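Local coordinates for beta-1,4-mannanase (Caldicellulosiruptor saccharolyticus, PDB 1PMH), which binds beta-1,4-linked mannan chains, here mannohexaose, as the carbohydrate-binding module that probably holds a mannan-degrading enzyme on its polysaccharide, at residues 52-55 with 60-63; 94-97 with 102-105; 118-123 with 163-168; 126-131 with 137-142. All blocks are in the same frame, centred on the assembly; numbering follows the deposited sequence.

Contact 1: residues 52-55 with 60-63; sequences VEFN and WDQG. With BMA (beta-D-mannopyranose), chain B; BMA (beta-D-mannopyranose), chain C; EDO (1,2-ethanediol), chain D.
Asp61 reaches from the start of strand 61-68 to the backbone that leaves strand 47-53. Its CB puts CG anti to the backbone N (chi1 -167°), which sends the carboxylate to Asn55. OD2 takes the amide hydrogen of Asn55 N at 2.8 Å, met nearly end-on, and accepts another bond from O2 of a 1,2-ethanediol, probably from the crystallisation liquor, at 2.6 Å; two donors thus grip one oxygen. OD1 faces the same diol. The CA of Phe54 lies 3.5 Å from OD2, and the Phe54 ring approaches the carbonyl O of Asp61 obliquely.

Trp60 and Gln62 point away, to the sugar. C5 of the chain B mannose sits 3.5 Å above the indole plane, over its centre, while NE1 of Trp60 donates in the ring plane to OE1 of Gln62 at 2.8 Å, helping fix the rotation of both. NE2 of Gln62 bonds weakly to O3 of the chain C mannose. An alanine in place of Trp60 would probably leave the first mannose without its stacking face and Gln62 OE1 without its donor. Trp60 and Asp61 form a classic beta bulge opposite Gly164, beside the CH-pi sugar platform common in carbohydrate-binding modules.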
loop_
_atom_site.group_PDB
_atom_site.type_symbol
_atom_site.label_atom_id
_atom_site.label_comp_id
_atom_site.label_asym_id
_atom_site.label_seq_id
_atom_site.Cartn_x
_atom_site.Cartn_y
_atom_site.Cartn_z
ATOM N N VAL A 52 -4.489 -11.589 -1.582
ATOM C CA VAL A 52 -5.631 -11.292 -0.723
ATOM C C VAL A 52 -6.789 -12.228 -1.074
ATOM O O VAL A 52 -6.920 -12.739 -2.194
ATOM C CB VAL A 52 -6.062 -9.810 -0.769
ATOM C CG1 VAL A 52 -4.907 -8.915 -0.597
ATOM C CG2 VAL A 52 -6.809 -9.465 -2.033
ATOM N N GLU A 53 -7.647 -12.388 -0.076
ATOM C CA GLU A 53 -8.932 -13.028 -0.224
ATOM C C GLU A 53 -9.979 -12.244 0.536
ATOM O O GLU A 53 -9.835 -12.037 1.734
ATOM C CB GLU A 53 -8.897 -14.471 0.289
ATOM C CG GLU A 53 -7.797 -15.359 -0.273
ATOM C CD GLU A 53 -7.867 -16.780 0.237
ATOM O OE1 GLU A 53 -8.899 -17.164 0.823
ATOM O OE2 GLU A 53 -6.889 -17.521 0.001
ATOM N N PHE A 54 -11.006 -11.798 -0.168
ATOM C CA PHE A 54 -12.108 -11.095 0.463
ATOM C C PHE A 54 -13.339 -11.987 0.451
ATOM O O PHE A 54 -13.534 -12.735 -0.491
ATOM C CB PHE A 54 -12.405 -9.759 -0.216
ATOM C CG PHE A 54 -11.266 -8.767 -0.224
ATOM C CD1 PHE A 54 -10.512 -8.542 0.900
ATOM C CD2 PHE A 54 -11.000 -8.043 -1.355
ATOM C CE1 PHE A 54 -9.530 -7.548 0.888
ATOM C CE2 PHE A 54 -10.023 -7.061 -1.370
ATOM C CZ PHE A 54 -9.285 -6.843 -0.250
ATOM N N ASN A 55 -14.155 -11.831 1.494
ATOM C CA ASN A 55 -15.416 -12.580 1.642
ATOM C C ASN A 55 -16.602 -11.666 1.324
ATOM O O ASN A 55 -16.752 -10.602 1.926
ATOM C CB ASN A 55 -15.499 -13.033 3.092
ATOM C CG ASN A 55 -16.633 -14.029 3.331
ATOM O OD1 ASN A 55 -17.710 -13.852 2.784
ATOM N ND2 ASN A 55 -16.361 -15.102 4.080
ATOM N N TRP A 60 -16.645 -5.140 5.640
ATOM C CA TRP A 60 -15.354 -4.537 6.027
ATOM C C TRP A 60 -14.375 -5.660 6.391
ATOM O O TRP A 60 -14.093 -5.909 7.563
ATOM C CB TRP A 60 -15.558 -3.527 7.161
ATOM C CG TRP A 60 -14.352 -2.668 7.310
ATOM C CD1 TRP A 60 -13.352 -2.866 8.197
ATOM C CD2 TRP A 60 -13.975 -1.546 6.524
ATOM N NE1 TRP A 60 -12.378 -1.912 8.031
ATOM C CE2 TRP A 60 -12.729 -1.092 7.000
ATOM C CE3 TRP A 60 -14.589 -0.841 5.487
ATOM C CZ2 TRP A 60 -12.095 0.041 6.479
ATOM C CZ3 TRP A 60 -13.965 0.250 4.981
ATOM C CH2 TRP A 60 -12.731 0.674 5.459
ATOM N N ASP A 61 -13.800 -6.297 5.372
ATOM C CA ASP A 61 -12.957 -7.467 5.553
ATOM C C ASP A 61 -11.492 -7.010 5.583
ATOM O O ASP A 61 -10.819 -6.954 4.546
ATOM C CB ASP A 61 -13.229 -8.450 4.414
ATOM C CG ASP A 61 -12.654 -9.811 4.637
ATOM O OD1 ASP A 61 -11.877 -10.053 5.586
ATOM O OD2 ASP A 61 -12.968 -10.738 3.843
ATOM N N GLN A 62 -11.040 -6.627 6.768
ATOM C CA GLN A 62 -9.862 -5.801 6.954
ATOM C C GLN A 62 -8.582 -6.604 7.130
ATOM O O GLN A 62 -8.579 -7.688 7.720
ATOM C CB GLN A 62 -10.087 -4.940 8.218
ATOM C CG GLN A 62 -9.046 -3.876 8.511
ATOM C CD GLN A 62 -9.331 -3.137 9.788
ATOM O OE1 GLN A 62 -10.452 -2.628 10.001
ATOM N NE2 GLN A 62 -8.352 -3.031 10.662
ATOM N N GLY A 63 -7.469 -6.044 6.654
ATOM C CA GLY A 63 -6.136 -6.542 6.904
ATOM C C GLY A 63 -5.199 -5.352 6.948
ATOM O O GLY A 63 -5.456 -4.349 6.296
HETATM C C1 BMA B . -16.306 2.113 7.914
HETATM C C2 BMA B . -15.620 3.449 8.075
HETATM C C3 BMA B . -14.146 3.194 8.354
HETATM C C4 BMA B . -13.971 2.150 9.414
HETATM C C5 BMA B . -14.765 0.867 9.130
HETATM C C6 BMA B . -14.682 -0.191 10.201
HETATM O O2 BMA B . -16.178 4.125 9.187
HETATM O O3 BMA B . -13.439 4.401 8.622
HETATM O O4 BMA B . -12.597 1.842 9.392
HETATM O O5 BMA B . -16.132 1.209 8.961
HETATM O O6 BMA B . -15.044 0.334 11.459
HETATM C C1 BMA C . -12.016 1.638 10.647
HETATM C C2 BMA C . -10.725 0.898 10.476
HETATM C C3 BMA C . -10.097 0.751 11.858
HETATM C C4 BMA C . -9.999 2.129 12.534
HETATM C C5 BMA C . -11.322 2.865 12.491
HETATM C C6 BMA C . -11.138 4.277 13.019
HETATM O O2 BMA C . -9.866 1.635 9.636
HETATM O O3 BMA C . -8.844 0.067 11.719
HETATM O O4 BMA C . -9.776 1.956 13.906
HETATM O O5 BMA C . -11.806 2.941 11.178
HETATM O O6 BMA C . -12.393 4.843 13.161
HETATM C C1 EDO D . -9.993 -14.105 4.553
HETATM O O1 EDO D . -9.609 -14.169 5.903
HETATM C C2 EDO D . -10.546 -12.706 4.448
HETATM O O2 EDO D . -11.712 -12.960 3.721
#

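Contact 2: residues 94-97 with 102-105. Unlike the reference sequence in segment 102-105: Ala104 (reference Pro).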
loop_
_atom_site.group_PDB
_atom_site.type_symbol
_atom_site.label_atom_id
_atom_site.label_comp_id
_atom_site.label_asym_id
_atom_site.label_seq_id
_atom_site.Cartn_x
_atom_site.Cartn_y
_atom_site.Cartn_z
ATOM N N ASP A 94 -8.827 -7.600 -15.285
ATOM C CA ASP A 94 -9.890 -8.497 -15.743
ATOM C C ASP A 94 -10.530 -9.222 -14.565
ATOM O O ASP A 94 -11.749 -9.240 -14.422
ATOM C CB ASP A 94 -9.357 -9.463 -16.794
ATOM C CG ASP A 94 -9.075 -8.771 -18.114
ATOM O OD1 ASP A 94 -9.602 -7.673 -18.406
ATOM O OD2 ASP A 94 -8.300 -9.295 -18.937
ATOM N N GLU A 95 -9.698 -9.805 -13.709
ATOM C CA GLU A 95 -10.225 -10.492 -12.542
ATOM C C GLU A 95 -10.913 -9.551 -11.569
ATOM O O GLU A 95 -11.961 -9.851 -11.001
ATOM C CB GLU A 95 -9.108 -11.251 -11.845
ATOM C CG GLU A 95 -8.627 -12.472 -12.614
ATOM C CD GLU A 95 -9.749 -13.448 -12.931
ATOM O OE1 GLU A 95 -10.547 -13.743 -12.016
ATOM O OE2 GLU A 95 -9.860 -13.897 -14.095
ATOM N N PHE A 96 -10.349 -8.365 -11.378
ATOM C CA PHE A 96 -10.979 -7.399 -10.487
ATOM C C PHE A 96 -12.327 -6.932 -11.014
ATOM O O PHE A 96 -13.303 -6.819 -10.284
ATOM C CB PHE A 96 -10.001 -6.236 -10.221
ATOM C CG PHE A 96 -10.406 -5.244 -9.168
ATOM C CD1 PHE A 96 -11.145 -5.608 -8.059
ATOM C CD2 PHE A 96 -9.966 -3.941 -9.239
ATOM C CE1 PHE A 96 -11.483 -4.658 -7.113
ATOM C CE2 PHE A 96 -10.255 -3.004 -8.277
ATOM C CZ PHE A 96 -11.023 -3.359 -7.206
ATOM N N SER A 97 -12.401 -6.703 -12.316
ATOM C CA SER A 97 -13.649 -6.292 -12.947
ATOM C C SER A 97 -14.757 -7.311 -12.793
ATOM O O SER A 97 -15.915 -6.951 -12.592
ATOM C CB SER A 97 -13.421 -5.987 -14.435
ATOM O OG SER A 97 -13.130 -7.148 -15.201
ATOM N N GLY A 102 -16.231 -4.159 -3.860
ATOM C CA GLY A 102 -15.040 -3.352 -4.042
ATOM C C GLY A 102 -14.251 -3.381 -2.762
ATOM O O GLY A 102 -14.507 -4.212 -1.915
ATOM N N PHE A 103 -13.242 -2.553 -2.664
ATOM C CA PHE A 103 -12.461 -2.509 -1.451
ATOM C C PHE A 103 -12.109 -1.080 -1.093
ATOM O O PHE A 103 -12.159 -0.174 -1.906
ATOM C CB PHE A 103 -11.227 -3.434 -1.520
ATOM C CG PHE A 103 -10.087 -2.954 -2.382
ATOM C CD1 PHE A 103 -9.081 -2.200 -1.849
ATOM C CD2 PHE A 103 -9.994 -3.316 -3.719
ATOM C CE1 PHE A 103 -8.024 -1.756 -2.593
ATOM C CE2 PHE A 103 -8.926 -2.889 -4.471
ATOM C CZ PHE A 103 -7.955 -2.093 -3.897
ATOM N N ALA A 104 -11.746 -0.922 0.170
ATOM C CA ALA A 104 -11.258 0.333 0.721
ATOM C C ALA A 104 -9.797 0.167 1.097
ATOM O O ALA A 104 -9.330 -0.935 1.381
ATOM C CB ALA A 104 -12.084 0.696 1.947
ATOM N N TYR A 105 -9.074 1.260 1.144
ATOM C CA TYR A 105 -7.740 1.271 1.686
ATOM C C TYR A 105 -7.516 2.547 2.471
ATOM O O TYR A 105 -8.169 3.582 2.272
ATOM C CB TYR A 105 -6.646 1.029 0.639
ATOM C CG TYR A 105 -6.465 2.214 -0.265
ATOM C CD1 TYR A 105 -5.595 3.215 0.074
ATOM C CD2 TYR A 105 -7.176 2.364 -1.441
ATOM C CE1 TYR A 105 -5.440 4.354 -0.717
ATOM C CE2 TYR A 105 -7.032 3.466 -2.254
ATOM C CZ TYR A 105 -6.206 4.497 -1.857
ATOM O OH TYR A 105 -6.021 5.626 -2.613
#
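Phe96 and Phe103 make the contact between helix 93-98 and strand 102-109, and it is wholly apolar. CZ of Phe96 lies 3.5 Å from CE2 of Phe103 and 3.6 Å from CD2 of Phe103, so the far end of one ring meets one side of the other.

As an aromatic pair the two are oblique: centroids 5.6 Å apart and planes at 41°, neither a parallel stack nor a T-shape. Phe96 comes to Phe103 at the ring edge, near its plane, and the side chains cross at about a right angle. The Phe96 ring gets there because CG is anti to the backbone N (chi1 -172°), which carries it off the helix to the strand.

In the jellyroll beta-sandwich this places the short helix, which follows strand 84-92, against the interior between the sheets. Ile91 and Ile122 both touch the two phenylalanines, and Met89 also packs on Phe103.

Polar bonds lie within the helix or join neighbouring strands. In one of its two conformers, OG of Ser97 donates to the carbonyl O of Asp94; Phe103 bonds through its backbone to Ile122 and Gly102 to Gln165, and Tyr105 OH bonds to Glu119 OE2.

Contact 3: residues 118-123 with 163-168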
loop_
_atom_site.group_PDB
_atom_site.type_symbol
_atom_site.label_atom_id
_atom_site.label_comp_id
_atom_site.label_asym_id
_atom_site.label_seq_id
_atom_site.Cartn_x
_atom_site.Cartn_y
_atom_site.Cartn_z
ATOM N N SER A 118 -7.468 7.950 2.595
ATOM C CA SER A 118 -8.211 6.735 2.356
ATOM C C SER A 118 -9.085 6.891 1.147
ATOM O O SER A 118 -9.415 8.014 0.757
ATOM C CB SER A 118 -9.074 6.412 3.571
ATOM O OG SER A 118 -9.959 7.467 3.859
ATOM N N GLU A 119 -9.483 5.738 0.601
ATOM C CA GLU A 119 -10.531 5.684 -0.390
ATOM C C GLU A 119 -11.395 4.463 -0.149
ATOM O O GLU A 119 -10.925 3.433 0.318
ATOM C CB GLU A 119 -10.025 5.618 -1.811
ATOM C CG GLU A 119 -9.204 6.815 -2.258
ATOM C CD GLU A 119 -9.041 6.774 -3.773
ATOM O OE1 GLU A 119 -9.965 7.298 -4.474
ATOM O OE2 GLU A 119 -8.030 6.200 -4.264
ATOM N N PHE A 120 -12.670 4.649 -0.437
ATOM C CA PHE A 120 -13.675 3.622 -0.284
ATOM C C PHE A 120 -14.230 3.203 -1.633
ATOM O O PHE A 120 -14.208 3.957 -2.582
ATOM C CB PHE A 120 -14.830 4.142 0.602
ATOM C CG PHE A 120 -14.379 4.468 1.983
ATOM C CD1 PHE A 120 -13.782 5.694 2.286
ATOM C CD2 PHE A 120 -14.585 3.567 2.991
ATOM C CE1 PHE A 120 -13.361 5.931 3.573
ATOM C CE2 PHE A 120 -14.181 3.823 4.269
ATOM C CZ PHE A 120 -13.527 4.984 4.565
ATOM N N ASN A 121 -14.748 1.979 -1.671
ATOM C CA ASN A 121 -15.473 1.467 -2.833
ATOM C C ASN A 121 -14.664 1.498 -4.115
ATOM O O ASN A 121 -15.180 1.881 -5.175
ATOM C CB ASN A 121 -16.800 2.203 -2.991
ATOM C CG ASN A 121 -17.666 2.041 -1.781
ATOM O OD1 ASN A 121 -17.924 3.004 -1.084
ATOM N ND2 ASN A 121 -18.016 0.797 -1.468
ATOM N N ILE A 122 -13.406 1.131 -3.995
ATOM C CA ILE A 122 -12.568 0.982 -5.177
ATOM C C ILE A 122 -13.029 -0.244 -5.965
ATOM O O ILE A 122 -13.162 -1.353 -5.427
ATOM C CB ILE A 122 -11.081 0.784 -4.771
ATOM C CG1 ILE A 122 -10.566 2.003 -4.018
ATOM C CG2 ILE A 122 -10.193 0.471 -5.957
ATOM C CD1 ILE A 122 -10.543 3.298 -4.807
ATOM N N THR A 123 -13.236 -0.011 -7.258
ATOM C CA THR A 123 -13.532 -1.065 -8.211
ATOM C C THR A 123 -12.588 -0.950 -9.411
ATOM O O THR A 123 -11.745 -0.065 -9.444
ATOM C CB THR A 123 -14.986 -0.986 -8.689
ATOM O OG1 THR A 123 -15.167 0.254 -9.381
ATOM C CG2 THR A 123 -15.961 -0.984 -7.511
ATOM N N ALA A 163 -9.501 -3.271 3.047
ATOM C CA ALA A 163 -10.724 -3.882 3.570
ATOM C C ALA A 163 -11.673 -4.178 2.439
ATOM O O ALA A 163 -12.133 -3.289 1.732
ATOM C CB ALA A 163 -11.422 -2.985 4.612
ATOM N N GLY A 164 -11.982 -5.456 2.274
ATOM C CA GLY A 164 -13.006 -5.822 1.297
ATOM C C GLY A 164 -14.374 -5.287 1.726
ATOM O O GLY A 164 -14.774 -5.409 2.864
ATOM N N GLN A 165 -15.091 -4.722 0.782
ATOM C CA GLN A 165 -16.442 -4.189 1.034
ATOM C C GLN A 165 -17.411 -5.000 0.192
ATOM O O GLN A 165 -17.698 -4.724 -0.957
ATOM C CB GLN A 165 -16.523 -2.703 0.707
ATOM C CG GLN A 165 -15.671 -1.807 1.596
ATOM C CD GLN A 165 -15.789 -0.363 1.262
ATOM O OE1 GLN A 165 -15.084 0.087 0.342
ATOM N NE2 GLN A 165 -16.648 0.348 1.912
ATOM N N ASN A 166 -17.849 -6.105 0.795
ATOM C CA ASN A 166 -18.680 -7.091 0.092
ATOM C C ASN A 166 -18.001 -7.560 -1.179
ATOM O O ASN A 166 -18.657 -7.824 -2.170
ATOM C CB ASN A 166 -20.093 -6.577 -0.182
ATOM C CG ASN A 166 -20.729 -6.017 1.065
ATOM O OD1 ASN A 166 -20.802 -6.738 2.043
ATOM N ND2 ASN A 166 -20.982 -4.723 1.106
ATOM N N SER A 167 -16.676 -7.741 -1.143
ATOM C CA SER A 167 -15.920 -8.229 -2.288
ATOM C C SER A 167 -15.737 -9.743 -2.210
ATOM O O SER A 167 -15.534 -10.307 -1.140
ATOM C CB SER A 167 -14.542 -7.574 -2.312
ATOM O OG SER A 167 -13.724 -8.067 -3.353
ATOM N N ASN A 168 -15.698 -10.384 -3.380
ATOM C CA ASN A 168 -15.253 -11.767 -3.513
ATOM C C ASN A 168 -13.930 -11.893 -4.248
ATOM O O ASN A 168 -13.562 -12.999 -4.697
ATOM C CB ASN A 168 -16.310 -12.652 -4.170
ATOM C CG ASN A 168 -16.637 -12.261 -5.577
ATOM O OD1 ASN A 168 -16.079 -11.266 -6.099
ATOM N ND2 ASN A 168 -17.477 -12.923 -6.257
HETATM O O HOH W 1 -18.152 3.120 1.492
#
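Gln165 lays its amide across that of Asn121: the two side chains cross at about a right angle, with amide planes 23° apart. ND2 of Asn121 is 3.5 Å from OE1 of Gln165, a proximity and not a hydrogen bond. The direct bond comes from the backbone, where Asn121 N donates to Gln165 OE1 at 2.8 Å in the carbonyl plane. An extended chain, CD anti to CA about the CB-CG bond (chi2 -179°), carries the carboxamide to this N-H.

The other end of the amide turns to Phe120. NE2 of Gln165 stands at the ring edge, near its plane, 4.0 Å from CD2 of Phe120, with ring and amide planes 67° apart. A water bridges the two amides, donating to Asn121 OD1 at 2.6 Å and accepting from Gln165 NE2 at 3.2 Å.

A leucine in place of Gln165 would probably leave Asn121 N without its acceptor and the water without its donor. Asn121 and Ile122 form a G1 beta bulge opposite Phe103. Gln165 belongs to the glycan pocket, touching a bound mannose; the bond at OE1 probably fixes the flip of its amide, leaving NE2 to the water and the Phe120 edge.

Contact 4: residues 126-131 with 137-142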
loop_
_atom_site.group_PDB
_atom_site.type_symbol
_atom_site.label_atom_id
_atom_site.label_comp_id
_atom_site.label_asym_id
_atom_site.label_seq_id
_atom_site.Cartn_x
_atom_site.Cartn_y
_atom_site.Cartn_z
ATOM N N ALA A 126 -11.560 2.392 -11.151
ATOM C CA ALA A 126 -10.796 3.414 -10.437
ATOM C C ALA A 126 -9.477 3.685 -11.128
ATOM O O ALA A 126 -8.941 2.862 -11.875
ATOM C CB ALA A 126 -10.558 2.951 -8.991
ATOM N N GLY A 127 -8.914 4.853 -10.837
ATOM C CA GLY A 127 -7.582 5.166 -11.313
ATOM C C GLY A 127 -7.481 5.105 -12.812
ATOM O O GLY A 127 -8.328 5.700 -13.478
ATOM N N LYS A 128 -6.421 4.455 -13.316
ATOM C CA LYS A 128 -6.165 4.293 -14.743
ATOM C C LYS A 128 -5.935 2.835 -15.060
ATOM O O LYS A 128 -5.370 2.099 -14.251
ATOM C CB LYS A 128 -4.929 5.079 -15.202
ATOM C CG LYS A 128 -3.615 4.919 -14.481
ATOM C CD LYS A 128 -2.616 5.870 -15.141
ATOM C CE LYS A 128 -1.167 5.670 -14.763
ATOM N NZ LYS A 128 -0.880 5.623 -13.304
ATOM N N LYS A 129 -6.302 2.417 -16.258
ATOM C CA LYS A 129 -6.046 1.076 -16.725
ATOM C C LYS A 129 -4.749 1.092 -17.533
ATOM O O LYS A 129 -4.654 1.805 -18.525
ATOM C CB LYS A 129 -7.215 0.588 -17.591
ATOM C CG LYS A 129 -7.116 -0.865 -18.022
ATOM C CD LYS A 129 -8.316 -1.158 -18.945
ATOM C CE LYS A 129 -8.436 -2.594 -19.357
ATOM N NZ LYS A 129 -9.637 -2.728 -20.222
ATOM N N VAL A 130 -3.775 0.284 -17.126
ATOM C CA VAL A 130 -2.436 0.222 -17.710
ATOM C C VAL A 130 -2.119 -1.214 -18.071
ATOM O O VAL A 130 -2.388 -2.112 -17.279
ATOM C CB VAL A 130 -1.443 0.810 -16.687
ATOM C CG1 VAL A 130 -0.022 0.788 -17.228
ATOM C CG2 VAL A 130 -1.775 2.267 -16.382
ATOM N N LYS A 131 -1.445 -1.457 -19.178
ATOM C CA LYS A 131 -0.988 -2.777 -19.536
ATOM C C LYS A 131 0.502 -2.949 -19.194
ATOM O O LYS A 131 1.318 -2.122 -19.613
ATOM C CB LYS A 131 -1.188 -3.097 -21.031
ATOM C CG LYS A 131 -1.011 -4.569 -21.408
ATOM C CD LYS A 131 -1.115 -4.965 -22.868
ATOM C CE LYS A 131 -2.457 -4.588 -23.474
ATOM N NZ LYS A 131 -3.622 -5.314 -22.930
ATOM N N TYR A 137 -4.003 -3.773 -15.749
ATOM C CA TYR A 137 -4.126 -3.505 -14.340
ATOM C C TYR A 137 -4.915 -2.234 -14.100
ATOM O O TYR A 137 -4.744 -1.240 -14.818
ATOM C CB TYR A 137 -2.751 -3.296 -13.709
ATOM C CG TYR A 137 -1.948 -4.579 -13.701
ATOM C CD1 TYR A 137 -1.169 -4.983 -14.791
ATOM C CD2 TYR A 137 -1.981 -5.434 -12.623
ATOM C CE1 TYR A 137 -0.491 -6.183 -14.784
ATOM C CE2 TYR A 137 -1.316 -6.647 -12.590
ATOM C CZ TYR A 137 -0.574 -7.042 -13.705
ATOM O OH TYR A 137 0.083 -8.245 -13.709
ATOM N N THR A 138 -5.713 -2.244 -13.038
ATOM C CA THR A 138 -6.189 -1.016 -12.397
ATOM C C THR A 138 -5.045 -0.451 -11.593
ATOM O O THR A 138 -4.473 -1.176 -10.777
ATOM C CB THR A 138 -7.331 -1.400 -11.439
ATOM O OG1 THR A 138 -8.377 -2.056 -12.149
ATOM C CG2 THR A 138 -7.841 -0.217 -10.665
ATOM N N VAL A 139 -4.694 0.815 -11.841
ATOM C CA VAL A 139 -3.586 1.448 -11.158
ATOM C C VAL A 139 -4.059 2.687 -10.437
ATOM O O VAL A 139 -4.682 3.589 -11.009
ATOM C CB VAL A 139 -2.513 1.812 -12.168
ATOM C CG1 VAL A 139 -1.336 2.513 -11.478
ATOM C CG2 VAL A 139 -2.047 0.557 -12.934
ATOM N N ILE A 140 -3.758 2.731 -9.148
ATOM C CA ILE A 140 -4.053 3.845 -8.241
ATOM C C ILE A 140 -2.724 4.430 -7.843
ATOM O O ILE A 140 -1.870 3.753 -7.306
ATOM C CB ILE A 140 -4.848 3.371 -7.036
ATOM C CG1 ILE A 140 -6.204 2.880 -7.536
ATOM C CG2 ILE A 140 -5.022 4.495 -6.004
ATOM C CD1 ILE A 140 -7.029 2.203 -6.532
ATOM N N HIS A 141 -2.567 5.706 -8.131
ATOM C CA HIS A 141 -1.336 6.427 -7.837
ATOM C C HIS A 141 -1.739 7.701 -7.129
ATOM O O HIS A 141 -2.346 8.593 -7.736
ATOM C CB HIS A 141 -0.599 6.743 -9.137
ATOM C CG HIS A 141 0.724 7.403 -8.957
ATOM N ND1 HIS A 141 1.481 7.836 -10.024
ATOM C CD2 HIS A 141 1.470 7.633 -7.855
ATOM C CE1 HIS A 141 2.674 8.186 -9.573
ATOM N NE2 HIS A 141 2.620 8.268 -8.260
ATOM N N LYS A 142 -1.411 7.816 -5.837
ATOM C CA LYS A 142 -1.860 8.950 -5.020
ATOM C C LYS A 142 -0.726 9.378 -4.122
ATOM O O LYS A 142 0.157 8.592 -3.829
ATOM C CB LYS A 142 -3.031 8.573 -4.084
ATOM C CG LYS A 142 -4.291 8.104 -4.743
ATOM C CD LYS A 142 -5.078 9.238 -5.308
ATOM C CE LYS A 142 -6.491 8.835 -5.706
ATOM N NZ LYS A 142 -7.008 9.737 -6.791
#
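Lys128 and Val139 pair within the beta hairpin of strands 128-132 and 135-145, at an edge of one sheet of the jellyroll. The tight part is the backbone ladder. Lys128 N donates to Val139 O at 3.0 Å and Val139 N to Lys128 O at 2.8 Å; Val130 and Tyr137 form the next hydrogen-bonded pair in the same reciprocal way. Between them Lys129 and Thr138 are a non-hydrogen-bonded pair, where CA of Lys129 makes a CA-H...O contact with Tyr137 O at 3.3 Å. Just before the ladder Gly127, at positive phi (58°), presses its CA on Val139 O, and a beta carbon there would clash with that oxygen.

The solvent side belongs to the lysines and the partly exposed Val130, with Val139 packed beneath. CG of Lys128 lies between the backbone N and the carbonyl carbon (chi1 52°), and its chain passes obliquely over Val139; in one modelled conformer of each valine, CG2 of Val139 touches Val130 CB. Farther along, His141 NE2 bonds to Glu86.

Thr138 and Ile140 turn inward. Ile140 CD1 meets Ala126 CB at 4.4 Å. OG1 of Thr138 is bonded to Ala124 O, while its methyl CG2 rests 3.5 Å from Ala126 O.

From the N terminus, contact 1 closes first, across the short loop from strand 47-53 to strand 61-68, and so joins strands of the two sheets. Contact 2 follows in series, folding helix 93-98 back on strand 102-109. Contact 3 spans the longest loop, 118-123 to 163-168, and the hairpin of contact 4 nests inside it; none cross. Strands of contacts 1, 2 and 3 are neighbours in one sheet: Asp61 N lies 2.8 Å from Gly164 O, and Phe54 of contact 1 packs on Phe103 of contact 2. Contact 4 belongs to the other sheet and meets contacts 2 and 3 through the interior, where Ile122 packs on Ile140 and Phe96 on Thr138.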